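Local coordinates for SusD superfamily protein (PDB 3MCX), which is of unknown function but, as a SusD-family protein of the outer membrane, probably takes part in capturing nutrient glycans at the cell surface, at residues Y280-T285 with K314-E319. Sequence-based numbering, arbitrary orientation. Where two conformers were deposited one is given.
Sequences YANEAT and KESVIE. With ZN (zinc ion), chain D.
The carboxamide of N282 reaches across to the backbone of 314-319 and clasps it with both of its polar atoms. With CG anti to the backbone N (chi1 -170°), the amide lies along the backbone flanking S316: OD1 accepts from N of V317 at 2.9 Å in a nearly straight bond and ND2 donates to O of E315 at 3.0 Å. That oxygen lies close to the amide plane of N282, although ND2 itself stands above the carbonyl plane of E315. Gripped at both ends, the amide has its flip state and rotation fixed. A water bridges the two loops, sitting 2.8 Å from both OD1 of N282 and O of E283 and 3.1 Å from OG of S316. Both methyls of V317 pack on the N282 amide, CG1 lying 3.7 Å from ND2, while I318 sends CD1 to within 3.3 Å of O of E283. S316 turns its hydroxyl back onto its own loop, OG donating to O of I318 at 2.8 Å. Beyond the join, E315 and E319 bind zinc through OE2 and OE1, with H330 as third protein ligand. An asparagine side chain thus bridges two surface loops of a SusD-family protein by hydrogen bonds to the backbone, beside this Glu-Glu-His zinc site.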
loop_
_atom_site.group_PDB
_atom_site.type_symbol
_atom_site.label_atom_id
_atom_site.label_comp_id
_atom_site.label_asym_id
_atom_site.label_seq_id
_atom_site.Cartn_x
_atom_site.Cartn_y
_atom_site.Cartn_z
ATOM N N TYR A 280 -9.293 11.759 2.912
ATOM C CA TYR A 280 -10.255 11.054 3.779
ATOM C C TYR A 280 -10.937 11.980 4.789
ATOM O O TYR A 280 -11.824 11.540 5.518
ATOM C CB TYR A 280 -9.508 9.966 4.606
ATOM C CG TYR A 280 -9.269 8.648 3.907
ATOM C CD1 TYR A 280 -10.328 7.774 3.654
ATOM C CD2 TYR A 280 -7.980 8.249 3.536
ATOM C CE1 TYR A 280 -10.135 6.546 3.020
ATOM C CE2 TYR A 280 -7.779 7.028 2.893
ATOM C CZ TYR A 280 -8.854 6.195 2.632
ATOM O OH TYR A 280 -8.637 5.014 1.965
ATOM N N ALA A 281 -10.527 13.253 4.891
ATOM C CA ALA A 281 -10.882 14.069 6.039
ATOM C C ALA A 281 -12.368 14.348 6.129
ATOM O O ALA A 281 -13.081 14.407 5.120
ATOM C CB ALA A 281 -10.110 15.406 5.991
ATOM N N ASN A 282 -12.784 14.519 7.367
ATOM C CA ASN A 282 -14.155 14.829 7.772
ATOM C C ASN A 282 -14.134 16.288 8.177
ATOM O O ASN A 282 -13.878 16.648 9.333
ATOM C CB ASN A 282 -14.539 13.869 8.888
ATOM C CG ASN A 282 -15.989 13.890 9.249
ATOM O OD1 ASN A 282 -16.780 14.711 8.760
ATOM N ND2 ASN A 282 -16.375 12.936 10.131
ATOM N N GLU A 283 -14.384 17.142 7.183
ATOM C CA GLU A 283 -14.052 18.566 7.280
ATOM C C GLU A 283 -15.241 19.403 7.726
ATOM O O GLU A 283 -16.398 19.063 7.450
ATOM C CB GLU A 283 -13.590 19.074 5.900
ATOM C CG GLU A 283 -12.409 18.339 5.298
ATOM C CD GLU A 283 -12.280 18.577 3.819
ATOM O OE1 GLU A 283 -13.126 18.071 3.057
ATOM O OE2 GLU A 283 -11.296 19.268 3.418
ATOM N N ALA A 284 -14.988 20.523 8.407
ATOM C CA ALA A 284 -16.051 21.409 8.824
ATOM C C ALA A 284 -16.713 22.122 7.643
ATOM O O ALA A 284 -17.857 22.535 7.723
ATOM C CB ALA A 284 -15.522 22.430 9.845
ATOM N N THR A 285 -15.952 22.282 6.557
ATOM C CA THR A 285 -16.484 22.750 5.268
ATOM C C THR A 285 -15.890 21.800 4.231
ATOM O O THR A 285 -14.672 21.572 4.211
ATOM C CB THR A 285 -16.062 24.216 4.962
ATOM O OG1 THR A 285 -16.609 25.092 5.944
ATOM C CG2 THR A 285 -16.563 24.675 3.572
ATOM N N LYS A 314 -17.039 7.142 11.184
ATOM C CA LYS A 314 -17.606 8.350 11.744
ATOM C C LYS A 314 -18.619 8.965 10.763
ATOM O O LYS A 314 -18.385 8.974 9.564
ATOM C CB LYS A 314 -16.474 9.359 11.968
ATOM C CG LYS A 314 -15.317 8.838 12.797
ATOM C CD LYS A 314 -15.794 8.488 14.196
ATOM C CE LYS A 314 -14.656 8.049 15.106
ATOM N NZ LYS A 314 -15.164 7.462 16.403
ATOM N N GLU A 315 -19.678 9.555 11.293
ATOM C CA GLU A 315 -20.610 10.297 10.507
ATOM C C GLU A 315 -19.972 11.674 10.189
ATOM O O GLU A 315 -19.108 12.133 10.912
ATOM C CB GLU A 315 -21.828 10.503 11.373
ATOM C CG GLU A 315 -22.946 11.016 10.664
ATOM C CD GLU A 315 -24.160 11.453 11.501
ATOM O OE1 GLU A 315 -24.403 11.148 12.740
ATOM O OE2 GLU A 315 -24.927 12.129 10.789
ATOM N N SER A 316 -20.413 12.307 9.112
ATOM C CA SER A 316 -20.014 13.680 8.790
ATOM C C SER A 316 -20.188 14.630 9.969
ATOM O O SER A 316 -21.238 14.696 10.604
ATOM C CB SER A 316 -20.880 14.200 7.642
ATOM O OG SER A 316 -20.623 15.567 7.354
ATOM N N VAL A 317 -19.143 15.416 10.226
ATOM C CA VAL A 317 -19.228 16.440 11.258
ATOM C C VAL A 317 -20.155 17.598 10.823
ATOM O O VAL A 317 -20.654 18.363 11.650
ATOM C CB VAL A 317 -17.834 17.000 11.701
ATOM C CG1 VAL A 317 -16.949 15.896 12.285
ATOM C CG2 VAL A 317 -17.120 17.698 10.532
ATOM N N ILE A 318 -20.384 17.726 9.514
ATOM C CA ILE A 318 -21.438 18.606 9.011
ATOM C C ILE A 318 -22.784 17.845 9.021
ATOM O O ILE A 318 -22.969 16.911 8.244
ATOM C CB ILE A 318 -21.177 19.066 7.563
ATOM C CG1 ILE A 318 -19.814 19.782 7.459
ATOM C CG2 ILE A 318 -22.311 19.910 7.039
ATOM C CD1 ILE A 318 -19.291 19.899 5.988
ATOM N N GLU A 319 -23.682 18.188 9.910
ATOM C CA GLU A 319 -24.988 17.521 9.890
ATOM C C GLU A 319 -25.743 17.945 8.636
ATOM O O GLU A 319 -25.708 19.094 8.241
ATOM C CB GLU A 319 -25.811 17.753 11.167
ATOM C CG GLU A 319 -25.338 16.890 12.370
ATOM C CD GLU A 319 -25.601 15.398 12.227
ATOM O OE1 GLU A 319 -26.496 15.009 11.423
ATOM O OE2 GLU A 319 -24.863 14.638 12.893
HETATM ZN ZN ZN D . -26.618 12.982 11.258
HETATM O O HOH W 1 -17.722 16.683 7.016
#